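Phage-related protein (Bacillus cereus, PDB 4JG2) is of unknown function but probably binds single-stranded DNA, like the related protein of phage Enc34. Local coordinates at residues L110-G113 with D114-R117; D118-A121 with Y122-H125; T195-A198 with D199-T203. One frame throughout, in Å; residues are numbered along the deposited sequence. Where two conformers were deposited one is given.

Contact 1 of 3, residues L110-G113 with D114-R117; sequences LRDG and DVER
Arg111 holds the Glu116 carboxylate side-on, with NE and NH2 both directed at one oxygen. NH2 lies 2.9 Å from Glu116 OE1 and NE 3.1 Å from the same atom, which sits in the guanidinium plane at its edge; the two flat groups are turned 73° apart. Bends at chi2 and chi3 fold the arginine back so that its NE edge faces the acid. Glu116 OE2 takes a nearly straight bond from backbone Asp112 N (2.9 Å, 173°), the donor standing above the carboxylate plane, and only a weak one from Arg111 NE. Asp112 and Glu116 are tied a second time, Glu116 N to Asp112 O at 2.9 Å, and the same carbonyl oxygen also receives a weak bond from Val115 N. Asp112 therefore closes a five-residue turn at the end of edge strand 111-112 of the four-stranded antiparallel sheet. Its side chain adds an Asx turn: Asp112 OD1 accepts Asp114 N at 3.0 Å, while Val115 CG2 packs 3.6 Å from Asp112 OD2. The carboxylates of Asp112 and Asp114 come close, a proximity probably eased by Lys72, which forms salt bridges to both. Behind the first shell, Arg111 NH1 bonds to Leu108 O, and Arg117 NH1 reaches back 2.9 Å to Glu116 O, which lies in the Arg117 guanidinium plane.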
loop_
_atom_site.group_PDB
_atom_site.type_symbol
_atom_site.label_atom_id
_atom_site.label_comp_id
_atom_site.label_asym_id
_atom_site.label_seq_id
_atom_site.Cartn_x
_atom_site.Cartn_y
_atom_site.Cartn_z
ATOM N N LEU A 110 -3.018 -6.255 6.372
ATOM C CA LEU A 110 -3.161 -5.138 7.351
ATOM C C LEU A 110 -2.376 -5.474 8.599
ATOM O O LEU A 110 -2.785 -6.322 9.400
ATOM C CB LEU A 110 -4.624 -4.899 7.645
ATOM C CG LEU A 110 -4.895 -3.660 8.469
ATOM C CD1 LEU A 110 -4.723 -2.393 7.653
ATOM C CD2 LEU A 110 -6.284 -3.731 9.056
ATOM N N ARG A 111 -1.242 -4.814 8.791
ATOM C CA ARG A 111 -0.304 -5.086 9.883
ATOM C C ARG A 111 -0.449 -4.040 10.966
ATOM O O ARG A 111 -0.903 -2.924 10.732
ATOM C CB ARG A 111 1.121 -5.073 9.314
ATOM C CG ARG A 111 1.360 -5.923 8.094
ATOM C CD ARG A 111 0.778 -7.287 8.173
ATOM N NE ARG A 111 1.277 -8.048 9.289
ATOM C CZ ARG A 111 1.088 -9.342 9.457
ATOM N NH1 ARG A 111 0.407 -10.025 8.541
ATOM N NH2 ARG A 111 1.594 -9.947 10.483
ATOM N N ASP A 112 -0.052 -4.384 12.193
ATOM C CA ASP A 112 -0.274 -3.560 13.355
ATOM C C ASP A 112 1.025 -2.816 13.717
ATOM O O ASP A 112 1.966 -3.432 14.218
ATOM C CB ASP A 112 -0.759 -4.428 14.521
ATOM C CG ASP A 112 -1.248 -3.631 15.705
ATOM O OD1 ASP A 112 -0.759 -2.520 15.904
ATOM O OD2 ASP A 112 -2.033 -4.136 16.514
ATOM N N GLY A 113 1.066 -1.502 13.495
ATOM C CA GLY A 113 2.234 -0.700 13.784
ATOM C C GLY A 113 2.619 -0.590 15.227
ATOM O O GLY A 113 3.761 -0.331 15.518
ATOM N N ASP A 114 1.664 -0.786 16.131
ATOM C CA ASP A 114 1.974 -0.700 17.557
ATOM C C ASP A 114 2.705 -1.906 18.084
ATOM O O ASP A 114 3.496 -1.777 19.012
ATOM C CB ASP A 114 0.719 -0.527 18.384
ATOM C CG ASP A 114 0.109 0.845 18.235
ATOM O OD1 ASP A 114 0.872 1.771 18.470
ATOM O OD2 ASP A 114 -1.102 0.966 17.962
ATOM N N VAL A 115 2.479 -3.062 17.498
ATOM C CA VAL A 115 3.064 -4.271 18.047
ATOM C C VAL A 115 4.069 -4.952 17.106
ATOM O O VAL A 115 4.907 -5.670 17.597
ATOM C CB VAL A 115 1.941 -5.170 18.678
ATOM C CG1 VAL A 115 1.176 -4.474 19.815
ATOM C CG2 VAL A 115 0.981 -5.636 17.672
ATOM N N GLU A 116 4.006 -4.733 15.797
ATOM C CA GLU A 116 4.928 -5.391 14.861
ATOM C C GLU A 116 6.166 -4.560 14.493
ATOM O O GLU A 116 7.043 -5.028 13.764
ATOM C CB GLU A 116 4.209 -5.824 13.598
ATOM C CG GLU A 116 3.005 -6.699 13.866
ATOM C CD GLU A 116 2.411 -7.167 12.569
ATOM O OE1 GLU A 116 3.139 -7.838 11.797
ATOM O OE2 GLU A 116 1.216 -6.988 12.340
ATOM N N ARG A 117 6.183 -3.322 14.972
ATOM C CA ARG A 117 7.285 -2.397 14.742
ATOM C C ARG A 117 7.634 -1.656 16.027
ATOM O O ARG A 117 6.837 -1.591 16.958
ATOM C CB ARG A 117 6.944 -1.391 13.635
ATOM C CG ARG A 117 6.724 -1.998 12.246
ATOM C CD ARG A 117 7.980 -2.684 11.704
ATOM N NE ARG A 117 7.820 -3.097 10.308
ATOM C CZ ARG A 117 7.451 -4.319 9.943
ATOM N NH1 ARG A 117 7.202 -5.234 10.876
ATOM N NH2 ARG A 117 7.330 -4.634 8.660
#

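Contact 2 of 3, residues D118-A121 with Y122-H125; sequences DDEA and YKGH
Asp119 O is shared by two backbone donors of the following residues: Tyr122 N at 3.1 Å, and Lys123 N, whose bond is long and weak. Lys123 N is held better by Glu120 O, at 3.2 Å. Two overlapping beta turns, Asp119 to Tyr122 and Glu120 to Lys123, thus coil the chain just before strand 125-132. A type II turn from Tyr122 to His125 follows, closed by His125 N on Tyr122 O, with Gly124 at its third position at a positive phi of 71° that favours glycine. The imidazole reinforces this turn: His125 ND1 donates to Lys123 O at 2.8 Å, the carbonyl oxygen lying in the ring plane. A different oxygen, Ala121 O, sits over one face of the same ring, 3.5 Å from His125 ND1. Tyr122 CD1 rests 3.9 Å from Asp119 CB. With CG beside its backbone N (chi1 -77°), the tyrosine ring runs from the coil into the sheet, where it meets Ser67 and Leu69 of strand 63-71, packs edge-to-face with Phe127, and bonds through OH to Ser47 OG. The Lys123 chain, bent at chi2, runs back beside the coil, its CG 3.8 Å from both Asp119 O and Glu120 O. Its NZ makes weak bonds to the carbonyl oxygens of Asp114 and Arg117. The acids in the neighbourhood, Asp118 and Glu120, may still favour the ammonium electrostatically, but its direct bonding is to backbone. On the histidine, the bond to Lys123 O places a hydrogen on ND1.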
loop_
_atom_site.group_PDB
_atom_site.type_symbol
_atom_site.label_atom_id
_atom_site.label_comp_id
_atom_site.label_asym_id
_atom_site.label_seq_id
_atom_site.Cartn_x
_atom_site.Cartn_y
_atom_site.Cartn_z
ATOM N N ASP A 118 8.832 -1.076 15.981
ATOM C CA ASP A 118 9.356 -0.232 17.047
ATOM C C ASP A 118 9.745 1.069 16.420
ATOM O O ASP A 118 10.932 1.391 16.399
ATOM C CB ASP A 118 10.683 -0.760 17.577
ATOM C CG ASP A 118 10.640 -2.188 17.884
ATOM O OD1 ASP A 118 9.580 -2.769 18.244
ATOM O OD2 ASP A 118 11.726 -2.801 17.690
ATOM N N ASP A 119 8.805 1.808 15.856
ATOM C CA ASP A 119 9.147 3.095 15.223
ATOM C C ASP A 119 8.039 4.018 15.634
ATOM O O ASP A 119 6.874 3.682 15.520
ATOM C CB ASP A 119 9.159 3.077 13.674
ATOM C CG ASP A 119 10.271 2.239 13.063
ATOM O OD1 ASP A 119 10.119 1.021 12.966
ATOM O OD2 ASP A 119 11.258 2.829 12.581
ATOM N N GLU A 120 8.391 5.208 16.045
ATOM C CA GLU A 120 7.423 6.191 16.491
ATOM C C GLU A 120 6.374 6.571 15.424
ATOM O O GLU A 120 5.229 6.753 15.749
ATOM C CB GLU A 120 8.097 7.381 17.137
ATOM C CG GLU A 120 8.815 6.953 18.453
ATOM C CD GLU A 120 7.968 6.356 19.610
ATOM O OE1 GLU A 120 6.923 6.888 19.897
ATOM O OE2 GLU A 120 8.460 5.401 20.301
ATOM N N ALA A 121 6.750 6.588 14.128
ATOM C CA ALA A 121 5.775 6.952 13.086
ATOM C C ALA A 121 4.666 5.927 12.943
ATOM O O ALA A 121 3.577 6.206 12.395
ATOM C CB ALA A 121 6.420 7.117 11.707
ATOM N N TYR A 122 4.946 4.671 13.326
ATOM C CA TYR A 122 4.028 3.565 13.212
ATOM C C TYR A 122 3.069 3.459 14.424
ATOM O O TYR A 122 2.084 2.734 14.341
ATOM C CB TYR A 122 4.786 2.257 12.999
ATOM C CG TYR A 122 5.324 2.040 11.594
ATOM C CD1 TYR A 122 6.310 2.841 11.049
ATOM C CD2 TYR A 122 4.865 0.990 10.800
ATOM C CE1 TYR A 122 6.769 2.651 9.762
ATOM C CE2 TYR A 122 5.347 0.796 9.510
ATOM C CZ TYR A 122 6.290 1.613 9.016
ATOM O OH TYR A 122 6.772 1.400 7.725
ATOM N N LYS A 123 3.422 4.089 15.542
ATOM C CA LYS A 123 2.532 4.034 16.725
ATOM C C LYS A 123 1.159 4.593 16.341
ATOM O O LYS A 123 1.071 5.614 15.633
ATOM C CB LYS A 123 3.131 4.760 17.911
ATOM C CG LYS A 123 4.462 4.188 18.385
ATOM C CD LYS A 123 4.435 2.674 18.722
ATOM C CE LYS A 123 5.794 2.103 19.244
ATOM N NZ LYS A 123 5.753 0.600 19.223
ATOM N N GLY A 124 0.086 3.941 16.823
ATOM C CA GLY A 124 -1.224 4.391 16.516
ATOM C C GLY A 124 -1.676 4.183 15.081
ATOM O O GLY A 124 -2.712 4.744 14.703
ATOM N N HIS A 125 -0.979 3.352 14.332
ATOM C CA HIS A 125 -1.297 3.059 12.954
ATOM C C HIS A 125 -1.282 1.591 12.655
ATOM O O HIS A 125 -0.516 0.822 13.247
ATOM C CB HIS A 125 -0.248 3.729 12.016
ATOM C CG HIS A 125 -0.329 5.227 11.980
ATOM N ND1 HIS A 125 0.087 6.021 13.005
ATOM C CD2 HIS A 125 -0.804 6.082 11.039
ATOM C CE1 HIS A 125 -0.137 7.281 12.704
ATOM N NE2 HIS A 125 -0.663 7.349 11.513
#

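Contact 3 of 3, residues T195-A198 with D199-T203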
loop_
_atom_site.group_PDB
_atom_site.type_symbol
_atom_site.label_atom_id
_atom_site.label_comp_id
_atom_site.label_asym_id
_atom_site.label_seq_id
_atom_site.Cartn_x
_atom_site.Cartn_y
_atom_site.Cartn_z
ATOM N N THR A 195 18.627 1.037 5.349
ATOM C CA THR A 195 20.106 1.140 5.301
ATOM C C THR A 195 20.790 0.475 4.104
ATOM O O THR A 195 21.609 -0.421 4.306
ATOM C CB THR A 195 20.736 0.613 6.600
ATOM O OG1 THR A 195 20.422 -0.744 6.755
ATOM C CG2 THR A 195 20.196 1.293 7.769
ATOM N N ASN A 196 20.661 1.114 2.942
ATOM C CA ASN A 196 21.009 0.611 1.605
ATOM C C ASN A 196 22.211 1.255 0.910
ATOM O O ASN A 196 22.353 1.204 -0.315
ATOM C CB ASN A 196 19.738 0.799 0.757
ATOM C CG ASN A 196 19.324 2.283 0.617
ATOM O OD1 ASN A 196 20.098 3.206 0.966
ATOM N ND2 ASN A 196 18.053 2.515 0.272
ATOM N N ALA A 197 23.128 1.792 1.681
ATOM C CA ALA A 197 24.322 2.450 1.096
ATOM C C ALA A 197 25.165 1.439 0.295
ATOM O O ALA A 197 25.861 1.839 -0.636
ATOM C CB ALA A 197 25.171 3.134 2.126
ATOM N N ALA A 198 25.137 0.155 0.651
ATOM C CA ALA A 198 25.876 -0.856 -0.081
ATOM C C ALA A 198 25.403 -1.039 -1.541
ATOM O O ALA A 198 26.122 -1.655 -2.331
ATOM C CB ALA A 198 25.868 -2.200 0.620
ATOM N N ASP A 199 24.209 -0.564 -1.858
ATOM C CA ASP A 199 23.719 -0.514 -3.246
ATOM C C ASP A 199 24.384 0.569 -4.080
ATOM O O ASP A 199 24.292 0.554 -5.319
ATOM C CB ASP A 199 22.226 -0.411 -3.306
ATOM C CG ASP A 199 21.535 -1.619 -2.659
ATOM O OD1 ASP A 199 22.101 -2.764 -2.607
ATOM O OD2 ASP A 199 20.451 -1.391 -2.170
ATOM N N ASP A 200 25.093 1.478 -3.410
ATOM C CA ASP A 200 25.787 2.568 -4.092
ATOM C C ASP A 200 27.305 2.421 -4.047
ATOM O O ASP A 200 27.984 2.770 -5.011
ATOM C CB ASP A 200 25.428 3.947 -3.458
ATOM C CG ASP A 200 23.940 4.238 -3.498
ATOM O OD1 ASP A 200 23.201 3.587 -4.275
ATOM O OD2 ASP A 200 23.534 5.081 -2.705
ATOM N N PHE A 201 27.821 1.994 -2.923
ATOM C CA PHE A 201 29.259 2.023 -2.631
ATOM C C PHE A 201 29.813 0.633 -2.298
ATOM O O PHE A 201 29.142 -0.192 -1.764
ATOM C CB PHE A 201 29.515 2.905 -1.381
ATOM C CG PHE A 201 28.894 4.268 -1.445
ATOM C CD1 PHE A 201 29.253 5.131 -2.455
ATOM C CD2 PHE A 201 27.987 4.669 -0.485
ATOM C CE1 PHE A 201 28.693 6.399 -2.491
ATOM C CE2 PHE A 201 27.428 5.940 -0.540
ATOM C CZ PHE A 201 27.801 6.799 -1.545
ATOM N N THR A 202 31.080 0.467 -2.601
ATOM C CA THR A 202 31.887 -0.700 -2.295
ATOM C C THR A 202 32.888 -0.296 -1.217
ATOM O O THR A 202 33.128 0.879 -0.967
ATOM C CB THR A 202 32.702 -1.173 -3.578
ATOM O OG1 THR A 202 33.383 -0.034 -4.140
ATOM C CG2 THR A 202 31.804 -1.721 -4.653
ATOM N N THR A 203 33.501 -1.298 -0.577
ATOM C CA THR A 203 34.596 -1.057 0.371
ATOM C C THR A 203 35.705 -0.460 -0.495
ATOM O O THR A 203 35.932 -0.884 -1.653
ATOM C CB THR A 203 35.185 -2.326 1.112
ATOM O OG1 THR A 203 35.557 -3.336 0.194
ATOM C CG2 THR A 203 34.223 -2.984 2.046
HETATM O O HOH W 1 20.975 2.878 -2.192
#
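A short 3-10 turn that includes Ala197 and Ala198 lies in the C-terminal tail, well after strand 175-186, and is held chiefly by backbone bonds. Asn196 O accepts Asp199 N at 3.0 Å. One residue on, Ala197 O takes two donors: Asp200 N at 2.9 Å and Phe201 N at 3.0 Å. The first repeats the three-residue step of the 3-10 turn, while the second spans four residues, so the bonding passes from a 3-10 to an alpha-type step. The carboxylate of Asp199 lies against the first turn, its OD2 3.7 Å from Asn196 CB. Phe201 has CG anti to its own carbonyl carbon (chi1 -51°), which brings one side of the ring back to the turn: CD2 touches Ala197 CB at 4.1 Å and lies close to Ala197 O, an oblique approach. Over one face of that ring, centred on it, sits the CB of Asp200, 3.8 Å above the plane. A water bridges across the turn, donating to Asn196 O at 2.9 Å and to Asp200 OD1 at 3.1 Å. Asn196 O is therefore met by both a backbone N-H and a water hydrogen, and the acid of Asp200 is fastened to that carbonyl through solvent. Every residue that takes part is exposed, and each also touches a neighbouring molecule in the crystal, so lattice contacts may contribute to the order of the tail. The i to i+3 bonds are those of a short 3-10 turn, here followed by one i to i+4 bond from Phe201 N.

From the N-terminal side, contact 1 turns the chain as it leaves edge strand 111-112, and contact 2 follows directly, coiling the rest of the same connection before strand 125-132. Neither encloses nor crosses the other. Together they form the link between two antiparallel neighbours of the four-stranded sheet, and they meet across its base, where Gly113 N approaches His125 O and Asp114 OD1 approaches Gly124 N, both probable hydrogen bonds at 2.8 Å. Contact 3 comes much later, after strand 175-186 of the other sheet. Its small turn lies in the projecting tail, with its centre about 27 Å from that of contact 2, and touches neither of the others.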